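Local atomic coordinates of chitinase (Chromobacterium violaceum, PDB entry 4TXG), a protein that probably binds chitin and hydrolyses its glycosidic bonds, acting as a family 18 glycoside hydrolase. Residues G474-W479 and S554-Y559; V499-I504 and K526-G531; G531-Y536 and N549-S554. One frame throughout, in Å; residues are numbered along the deposited sequence.

Contact 1 (G474-W479 and S554-Y559); sequences GSNGLW and SYQRNY. With CS (cesium ion), chain C.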
loop_
_atom_site.group_PDB
_atom_site.type_symbol
_atom_site.label_atom_id
_atom_site.label_comp_id
_atom_site.label_asym_id
_atom_site.label_seq_id
_atom_site.Cartn_x
_atom_site.Cartn_y
_atom_site.Cartn_z
ATOM N N GLY A 474 -12.771 25.048 -11.236
ATOM C CA GLY A 474 -11.384 24.926 -10.832
ATOM C C GLY A 474 -10.479 26.054 -11.302
ATOM O O GLY A 474 -10.941 27.110 -11.740
ATOM N N SER A 475 -9.176 25.814 -11.197
ATOM C CA SER A 475 -8.156 26.772 -11.614
ATOM C C SER A 475 -7.105 26.030 -12.436
ATOM O O SER A 475 -6.372 25.199 -11.905
ATOM C CB SER A 475 -7.524 27.449 -10.399
ATOM O OG SER A 475 -6.607 28.457 -10.795
ATOM N N ASN A 476 -7.043 26.325 -13.734
ATOM C CA ASN A 476 -6.335 25.456 -14.675
ATOM C C ASN A 476 -6.750 23.994 -14.472
ATOM O O ASN A 476 -5.920 23.083 -14.500
ATOM C CB ASN A 476 -4.812 25.619 -14.543
ATOM C CG ASN A 476 -4.307 26.908 -15.176
ATOM O OD1 ASN A 476 -5.017 27.554 -15.941
ATOM N ND2 ASN A 476 -3.068 27.275 -14.876
ATOM N N GLY A 477 -8.050 23.784 -14.268
ATOM C CA GLY A 477 -8.604 22.452 -14.090
ATOM C C GLY A 477 -8.571 21.901 -12.673
ATOM O O GLY A 477 -9.348 21.003 -12.332
ATOM N N LEU A 478 -7.668 22.417 -11.846
ATOM C CA LEU A 478 -7.483 21.873 -10.498
ATOM C C LEU A 478 -8.712 22.108 -9.628
ATOM O O LEU A 478 -9.150 23.241 -9.469
ATOM C CB LEU A 478 -6.255 22.489 -9.823
ATOM C CG LEU A 478 -5.957 21.975 -8.411
ATOM C CD1 LEU A 478 -5.496 20.515 -8.460
ATOM C CD2 LEU A 478 -4.899 22.849 -7.745
ATOM N N TRP A 479 -9.240 21.020 -9.067
ATOM C CA TRP A 479 -10.450 21.024 -8.242
ATOM C C TRP A 479 -11.667 21.464 -9.046
ATOM O O TRP A 479 -12.653 21.955 -8.492
ATOM C CB TRP A 479 -10.290 21.904 -6.991
ATOM C CG TRP A 479 -9.105 21.543 -6.116
ATOM C CD1 TRP A 479 -8.216 22.420 -5.553
ATOM C CD2 TRP A 479 -8.675 20.228 -5.714
ATOM N NE1 TRP A 479 -7.271 21.738 -4.829
ATOM C CE2 TRP A 479 -7.531 20.392 -4.905
ATOM C CE3 TRP A 479 -9.147 18.929 -5.956
ATOM C CZ2 TRP A 479 -6.849 19.314 -4.342
ATOM C CZ3 TRP A 479 -8.461 17.854 -5.388
ATOM C CH2 TRP A 479 -7.330 18.060 -4.591
ATOM N N SER A 554 -2.570 23.196 -26.536
ATOM C CA SER A 554 -1.276 23.171 -25.875
ATOM C C SER A 554 -1.395 22.577 -24.476
ATOM O O SER A 554 -2.276 22.961 -23.707
ATOM C CB SER A 554 -0.687 24.583 -25.804
ATOM O OG SER A 554 0.471 24.604 -24.986
ATOM N N TYR A 555 -0.511 21.639 -24.151
ATOM C CA TYR A 555 -0.491 21.049 -22.818
ATOM C C TYR A 555 0.457 21.832 -21.917
ATOM O O TYR A 555 1.678 21.677 -22.002
ATOM C CB TYR A 555 -0.071 19.577 -22.877
ATOM C CG TYR A 555 -1.038 18.674 -23.622
ATOM C CD1 TYR A 555 -0.987 18.562 -25.006
ATOM C CD2 TYR A 555 -1.989 17.923 -22.936
ATOM C CE1 TYR A 555 -1.855 17.724 -25.690
ATOM C CE2 TYR A 555 -2.866 17.084 -23.610
ATOM C CZ TYR A 555 -2.791 16.990 -24.987
ATOM O OH TYR A 555 -3.661 16.163 -25.667
ATOM N N GLN A 556 -0.104 22.678 -21.059
ATOM C CA GLN A 556 0.708 23.525 -20.189
ATOM C C GLN A 556 0.983 22.843 -18.856
ATOM O O GLN A 556 0.053 22.430 -18.162
ATOM C CB GLN A 556 0.011 24.866 -19.953
ATOM C CG GLN A 556 0.679 25.728 -18.904
ATOM C CD GLN A 556 -0.240 26.815 -18.376
ATOM O OE1 GLN A 556 -1.331 26.532 -17.867
ATOM N NE2 GLN A 556 0.195 28.066 -18.497
ATOM N N ARG A 557 2.254 22.725 -18.484
ATOM C CA ARG A 557 2.568 22.134 -17.185
ATOM C C ARG A 557 2.304 23.124 -16.060
ATOM O O ARG A 557 2.697 24.292 -16.128
ATOM C CB ARG A 557 4.021 21.655 -17.126
ATOM C CG ARG A 557 4.393 20.997 -15.791
ATOM C CD ARG A 557 5.836 20.524 -15.802
ATOM N NE ARG A 557 6.228 19.922 -14.529
ATOM C CZ ARG A 557 6.570 20.618 -13.446
ATOM N NH1 ARG A 557 6.553 21.951 -13.463
ATOM N NH2 ARG A 557 6.924 19.978 -12.342
ATOM N N ASN A 558 1.613 22.634 -15.037
ATOM C CA ASN A 558 1.320 23.382 -13.829
ATOM C C ASN A 558 1.933 22.663 -12.650
ATOM O O ASN A 558 2.138 21.456 -12.701
ATOM C CB ASN A 558 -0.190 23.509 -13.620
ATOM C CG ASN A 558 -0.822 24.528 -14.533
ATOM O OD1 ASN A 558 -1.220 25.605 -14.089
ATOM N ND2 ASN A 558 -0.909 24.204 -15.819
ATOM N N TYR A 559 2.226 23.392 -11.582
ATOM C CA TYR A 559 2.705 22.730 -10.372
ATOM C C TYR A 559 2.139 23.428 -9.157
ATOM O O TYR A 559 2.084 24.658 -9.101
ATOM C CB TYR A 559 4.237 22.721 -10.304
ATOM C CG TYR A 559 4.781 21.778 -9.241
ATOM C CD1 TYR A 559 4.941 20.429 -9.513
ATOM C CD2 TYR A 559 5.128 22.236 -7.975
ATOM C CE1 TYR A 559 5.430 19.547 -8.558
ATOM C CE2 TYR A 559 5.618 21.355 -7.002
ATOM C CZ TYR A 559 5.770 20.016 -7.308
ATOM O OH TYR A 559 6.258 19.129 -6.373
HETATM CS CS CS C . 3.547 23.292 -23.742
#
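A single amide-to-amide hydrogen bond carries this contact: Asn-476 ND2 donates to Asn-558 OD1 across 2.6 Å, joining the corner of a type I' beta turn (Ser-475 to Leu-478) to an outermost strand, 556-560, of the small four-stranded antiparallel sheet. That sheet belongs to the chain between the last two barrel strands, where many family 18 chitinases carry an alpha+beta insertion domain. Asn-476 takes up left-handed backbone angles as the first central residue of the turn, followed by Gly-477. Its side chain lies beside its own backbone N (chi1 -76°) and points at the strand. The two asparagines meet at about a right angle, their amide planes 77° apart, and the donor is tilted 19° from the carbonyl plane of Asn-558.

Gln-556 and Asn-558, two residues apart, share one side of the strand. Gln-556 OE1 lies 3.5 Å from Asn-476 ND2, too loose to count as a bond. At the turn itself, Asn-476 O accepts a bond from the indole of Trp-567 on the adjacent strand. The acceptor amide is held from its other end: Asn-558 ND2 donates to both Gln-556 O and Gln-556 OE1, each 3.1 Å away, and sits above the carbonyl plane in both cases.

Contact 2 (V499-I504 and K526-G531); sequences VGIDNI and KNLEKG. With CS (cesium ion), chain C.
Leu-528, near the C-terminal end of helix 522-530, reaches over to the short 3-10 turn at Ile-501 and Asp-502, and its two methyls divide the contact. The helix ends in a Schellman motif: Gly-531, with positive phi, sends its N back to Leu-528 O, and Leu-532 N reaches Asn-527 O.

The apolar part is small and buried. Leu-528 CD2 touches Ile-501 CD1 and CG1, both at 4.1 Å, the two side chains sliding past each other in opposite directions. Ile-501 directs CG1 toward the helix because that branch is anti to its backbone N (chi1 -165°). Leu-528 CD1 instead meets polar atoms, lying 4.0 Å from Ile-501 O and 3.9 Å from Asp-502 OD1, the Asp-502 and Leu-528 side chains crossing at about a right angle.

No hydrogen bond spans the segments, and the buried polar atoms find partners elsewhere. Asp-502 OD1 probably hydrogen-bonds to the hydroxyl of Tyr-555 and OD2 forms a salt bridge with Lys-573, while Ile-501 O accepts from His-524.

Ionic contacts lie on the helix itself. Glu-529 O, in the last turn, coordinates the cesium ion at 3.0 Å. One turn earlier, Lys-526 NZ, also paired with Asp-581, forms a salt bridge to the syn lone pair of Glu-529 OE1 at 2.9 Å.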
loop_
_atom_site.group_PDB
_atom_site.type_symbol
_atom_site.label_atom_id
_atom_site.label_comp_id
_atom_site.label_asym_id
_atom_site.label_seq_id
_atom_site.Cartn_x
_atom_site.Cartn_y
_atom_site.Cartn_z
ATOM N N VAL A 499 -9.420 10.796 -23.497
ATOM C CA VAL A 499 -9.428 9.726 -24.488
ATOM C C VAL A 499 -8.356 9.910 -25.553
ATOM O O VAL A 499 -7.700 10.946 -25.616
ATOM C CB VAL A 499 -10.814 9.624 -25.198
ATOM C CG1 VAL A 499 -11.931 9.234 -24.203
ATOM C CG2 VAL A 499 -11.153 10.931 -25.917
ATOM N N GLY A 500 -8.180 8.884 -26.380
ATOM C CA GLY A 500 -7.324 8.978 -27.555
ATOM C C GLY A 500 -5.864 9.218 -27.215
ATOM O O GLY A 500 -5.257 8.438 -26.484
ATOM N N ILE A 501 -5.307 10.307 -27.739
ATOM C CA ILE A 501 -3.897 10.631 -27.505
ATOM C C ILE A 501 -3.658 10.959 -26.031
ATOM O O ILE A 501 -2.519 10.935 -25.553
ATOM C CB ILE A 501 -3.440 11.814 -28.392
ATOM C CG1 ILE A 501 -1.908 11.910 -28.431
ATOM C CG2 ILE A 501 -4.092 13.117 -27.930
ATOM C CD1 ILE A 501 -1.374 12.907 -29.455
ATOM N N ASP A 502 -4.744 11.234 -25.303
ATOM C CA ASP A 502 -4.673 11.503 -23.864
ATOM C C ASP A 502 -4.862 10.255 -22.994
ATOM O O ASP A 502 -4.992 10.366 -21.773
ATOM C CB ASP A 502 -5.735 12.531 -23.468
ATOM C CG ASP A 502 -5.538 13.864 -24.140
ATOM O OD1 ASP A 502 -4.366 14.271 -24.323
ATOM O OD2 ASP A 502 -6.558 14.508 -24.484
ATOM N N ASN A 503 -4.865 9.073 -23.604
ATOM C CA ASN A 503 -5.278 7.866 -22.896
ATOM C C ASN A 503 -4.632 6.608 -23.497
ATOM O O ASN A 503 -5.289 5.588 -23.676
ATOM C CB ASN A 503 -6.815 7.776 -22.935
ATOM C CG ASN A 503 -7.388 6.698 -22.025
ATOM O OD1 ASN A 503 -6.910 6.467 -20.915
ATOM N ND2 ASN A 503 -8.434 6.030 -22.504
ATOM N N ILE A 504 -3.339 6.679 -23.809
ATOM C CA ILE A 504 -2.738 5.633 -24.639
ATOM C C ILE A 504 -2.526 4.306 -23.914
ATOM O O ILE A 504 -2.347 3.277 -24.556
ATOM C CB ILE A 504 -1.390 6.093 -25.254
ATOM C CG1 ILE A 504 -0.245 6.075 -24.235
ATOM C CG2 ILE A 504 -1.546 7.463 -25.904
ATOM C CD1 ILE A 504 1.147 6.252 -24.899
ATOM N N LYS A 526 5.321 13.494 -20.907
ATOM C CA LYS A 526 6.446 14.388 -21.167
ATOM C C LYS A 526 6.482 14.813 -22.639
ATOM O O LYS A 526 6.825 15.959 -22.948
ATOM C CB LYS A 526 7.768 13.728 -20.744
ATOM C CG LYS A 526 7.975 13.734 -19.220
ATOM C CD LYS A 526 8.308 15.152 -18.764
ATOM C CE LYS A 526 7.878 15.455 -17.336
ATOM N NZ LYS A 526 8.091 16.918 -17.017
ATOM N N ASN A 527 6.133 13.906 -23.547
ATOM C CA ASN A 527 6.017 14.283 -24.956
ATOM C C ASN A 527 4.868 15.268 -25.199
ATOM O O ASN A 527 5.020 16.224 -25.957
ATOM C CB ASN A 527 5.848 13.045 -25.839
ATOM C CG ASN A 527 7.165 12.307 -26.050
ATOM O OD1 ASN A 527 8.237 12.920 -26.040
ATOM N ND2 ASN A 527 7.090 10.992 -26.246
ATOM N N LEU A 528 3.726 15.052 -24.551
ATOM C CA LEU A 528 2.600 15.970 -24.741
ATOM C C LEU A 528 2.982 17.378 -24.302
ATOM O O LEU A 528 2.646 18.360 -24.968
ATOM C CB LEU A 528 1.364 15.491 -23.973
ATOM C CG LEU A 528 0.712 14.222 -24.530
ATOM C CD1 LEU A 528 -0.506 13.844 -23.699
ATOM C CD2 LEU A 528 0.334 14.408 -26.003
ATOM N N GLU A 529 3.697 17.459 -23.181
ATOM C CA GLU A 529 4.205 18.727 -22.649
ATOM C C GLU A 529 5.102 19.421 -23.680
ATOM O O GLU A 529 5.085 20.655 -23.831
ATOM C CB GLU A 529 4.975 18.475 -21.333
ATOM C CG GLU A 529 5.487 19.744 -20.648
ATOM C CD GLU A 529 6.378 19.469 -19.430
ATOM O OE1 GLU A 529 6.418 18.314 -18.941
ATOM O OE2 GLU A 529 7.051 20.420 -18.963
ATOM N N LYS A 530 5.868 18.610 -24.401
ATOM C CA LYS A 530 6.806 19.094 -25.410
ATOM C C LYS A 530 6.150 19.387 -26.753
ATOM O O LYS A 530 6.793 19.932 -27.649
ATOM C CB LYS A 530 7.920 18.073 -25.623
ATOM C CG LYS A 530 8.901 17.969 -24.488
ATOM C CD LYS A 530 10.049 18.949 -24.676
ATOM C CE LYS A 530 10.689 18.770 -26.039
ATOM N NZ LYS A 530 12.040 19.401 -26.119
ATOM N N GLY A 531 4.885 19.014 -26.900
ATOM C CA GLY A 531 4.185 19.181 -28.163
ATOM C C GLY A 531 4.498 18.090 -29.175
ATOM O O GLY A 531 4.426 18.317 -30.391
HETATM CS CS CS C . 3.547 23.292 -23.742
#

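Contact 3 (G531-Y536 and N549-S554); sequences GLAGSY and NQLTGS. With CS (cesium ion), chain C.
Gly-531 to Ala-533 and Leu-551 to Ser-554 run antiparallel as two irregular pieces of loop, with the CA atoms of Ala-533 and Leu-551 6.1 Å apart and those of Gly-531 and Ser-554 7.1 Å apart, yet no hydrogen bond passes between them.

What joins them is one side chain set against a backbone. Leu-551 points across the gap, and its CD1 methyl lies over the face of the peptide group linking Leu-532 to Ala-533, 3.5 Å from both Leu-532 C and Leu-532 O. The same methyl comes within 3.6 Å of Gly-531 C and 3.8 Å of Ala-533 N, so it also touches the peptide group before, though it is centred over Leu-532 C. An off-staggered first torsion (chi1 -142°) together with an extended second one carries CD1 to this place, which suggests a modest cost in rotamer energy. Ala-533 also turns its CB toward Leu-551, but CB and CD1 are 4.4 Å apart, a loose apolar touch. Leu-532 does the reverse: it offers its carbonyl and peptide plane to the methyl while its own side chain points away.

The contact lies at the surface, in the chain between the last two strands of the barrel, the position of the insertion domain in many family 18 chitinases, and among the loops that lead from helix 522-530 to strand 556-560. Leu-551 also rests on Leu-528 of that helix and Leu-532 packs on Asn-527, while Ala-533 touches Ile-501. Tyr-536 sends its hydroxyl to Asn-527 and His-524 and meets Trp-523 edge-to-face, tying the first segment to helix 522-530, whereas the second segment runs on into strand 556-560.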
loop_
_atom_site.group_PDB
_atom_site.type_symbol
_atom_site.label_atom_id
_atom_site.label_comp_id
_atom_site.label_asym_id
_atom_site.label_seq_id
_atom_site.Cartn_x
_atom_site.Cartn_y
_atom_site.Cartn_z
ATOM N N GLY A 531 4.885 19.014 -26.900
ATOM C CA GLY A 531 4.185 19.181 -28.163
ATOM C C GLY A 531 4.498 18.090 -29.175
ATOM O O GLY A 531 4.426 18.317 -30.391
ATOM N N LEU A 532 4.853 16.911 -28.670
ATOM C CA LEU A 532 5.176 15.748 -29.498
ATOM C C LEU A 532 4.108 14.675 -29.311
ATOM O O LEU A 532 3.682 14.403 -28.184
ATOM C CB LEU A 532 6.557 15.187 -29.133
ATOM C CG LEU A 532 7.741 16.151 -29.271
ATOM C CD1 LEU A 532 8.994 15.541 -28.659
ATOM C CD2 LEU A 532 7.975 16.528 -30.733
ATOM N N ALA A 533 3.675 14.059 -30.403
ATOM C CA ALA A 533 2.569 13.102 -30.323
ATOM C C ALA A 533 3.039 11.722 -29.885
ATOM O O ALA A 533 2.280 10.969 -29.273
ATOM C CB ALA A 533 1.856 13.006 -31.667
ATOM N N GLY A 534 4.285 11.396 -30.214
ATOM C CA GLY A 534 4.847 10.087 -29.911
ATOM C C GLY A 534 4.820 9.147 -31.108
ATOM O O GLY A 534 3.755 8.822 -31.629
ATOM N N SER A 535 5.995 8.701 -31.539
ATOM C CA SER A 535 6.106 7.852 -32.728
ATOM C C SER A 535 5.571 6.437 -32.491
ATOM O O SER A 535 5.372 5.671 -33.438
ATOM C CB SER A 535 7.561 7.773 -33.188
ATOM O OG SER A 535 8.360 7.139 -32.205
ATOM N N TYR A 536 5.353 6.104 -31.222
ATOM C CA TYR A 536 4.875 4.792 -30.792
ATOM C C TYR A 536 3.352 4.617 -30.864
ATOM O O TYR A 536 2.843 3.547 -30.547
ATOM C CB TYR A 536 5.340 4.546 -29.347
ATOM C CG TYR A 536 5.189 5.795 -28.498
ATOM C CD1 TYR A 536 3.937 6.210 -28.065
ATOM C CD2 TYR A 536 6.290 6.587 -28.182
ATOM C CE1 TYR A 536 3.774 7.375 -27.323
ATOM C CE2 TYR A 536 6.144 7.747 -27.427
ATOM C CZ TYR A 536 4.884 8.138 -27.006
ATOM O OH TYR A 536 4.735 9.291 -26.268
ATOM N N ASN A 549 -6.971 11.322 -31.702
ATOM C CA ASN A 549 -5.594 10.852 -31.582
ATOM C C ASN A 549 -4.570 11.856 -32.087
ATOM O O ASN A 549 -3.377 11.550 -32.172
ATOM C CB ASN A 549 -5.429 9.527 -32.325
ATOM C CG ASN A 549 -6.322 8.442 -31.764
ATOM O OD1 ASN A 549 -6.584 8.407 -30.563
ATOM N ND2 ASN A 549 -6.795 7.554 -32.626
ATOM N N GLN A 550 -5.033 13.056 -32.416
ATOM C CA GLN A 550 -4.145 14.105 -32.886
ATOM C C GLN A 550 -3.846 15.101 -31.770
ATOM O O GLN A 550 -4.649 15.290 -30.858
ATOM C CB GLN A 550 -4.762 14.815 -34.090
ATOM C CG GLN A 550 -5.059 13.879 -35.257
ATOM C CD GLN A 550 -6.019 14.484 -36.263
ATOM O OE1 GLN A 550 -6.316 15.676 -36.214
ATOM N NE2 GLN A 550 -6.519 13.658 -37.176
ATOM N N LEU A 551 -2.682 15.733 -31.845
ATOM C CA LEU A 551 -2.313 16.727 -30.854
ATOM C C LEU A 551 -2.953 18.063 -31.200
ATOM O O LEU A 551 -2.598 18.693 -32.195
ATOM C CB LEU A 551 -0.788 16.851 -30.757
ATOM C CG LEU A 551 -0.254 17.065 -29.336
ATOM C CD1 LEU A 551 1.183 16.617 -29.227
ATOM C CD2 LEU A 551 -0.383 18.531 -28.940
ATOM N N THR A 552 -3.912 18.483 -30.379
ATOM C CA THR A 552 -4.568 19.777 -30.552
ATOM C C THR A 552 -4.419 20.623 -29.288
ATOM O O THR A 552 -4.389 20.096 -28.176
ATOM C CB THR A 552 -6.060 19.612 -30.892
ATOM O OG1 THR A 552 -6.688 18.774 -29.915
ATOM C CG2 THR A 552 -6.223 18.972 -32.260
ATOM N N GLY A 553 -4.323 21.933 -29.462
ATOM C CA GLY A 553 -4.135 22.828 -28.338
ATOM C C GLY A 553 -2.738 22.715 -27.763
ATOM O O GLY A 553 -1.826 22.206 -28.414
ATOM N N SER A 554 -2.570 23.196 -26.536
ATOM C CA SER A 554 -1.276 23.171 -25.875
ATOM C C SER A 554 -1.395 22.577 -24.476
ATOM O O SER A 554 -2.276 22.961 -23.707
ATOM C CB SER A 554 -0.687 24.583 -25.804
ATOM O OG SER A 554 0.471 24.604 -24.986
HETATM CS CS CS C . 3.547 23.292 -23.742
#

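All three contacts lie within the family 18 region, between the last two strands of the barrel, 457-462 and 599-603, and on the same side of the chain's centre. Contacts 2 and 3 are close neighbours, their centres about 6 Å apart, and share Gly-531 at the end of helix 522-530. Contact 1 lies about 15 Å from contact 2 and 18 Å from contact 3 (centre to centre), sharing Ser-554 with the latter. Along the chain, contact 2 closes before contact 3 opens, and contact 1 spans both. Tyr-555 and the cesium ion connect helix 522-530 with the residues leading into strand 556-560, so helix, loops and small sheet form one continuous unit beside the barrel.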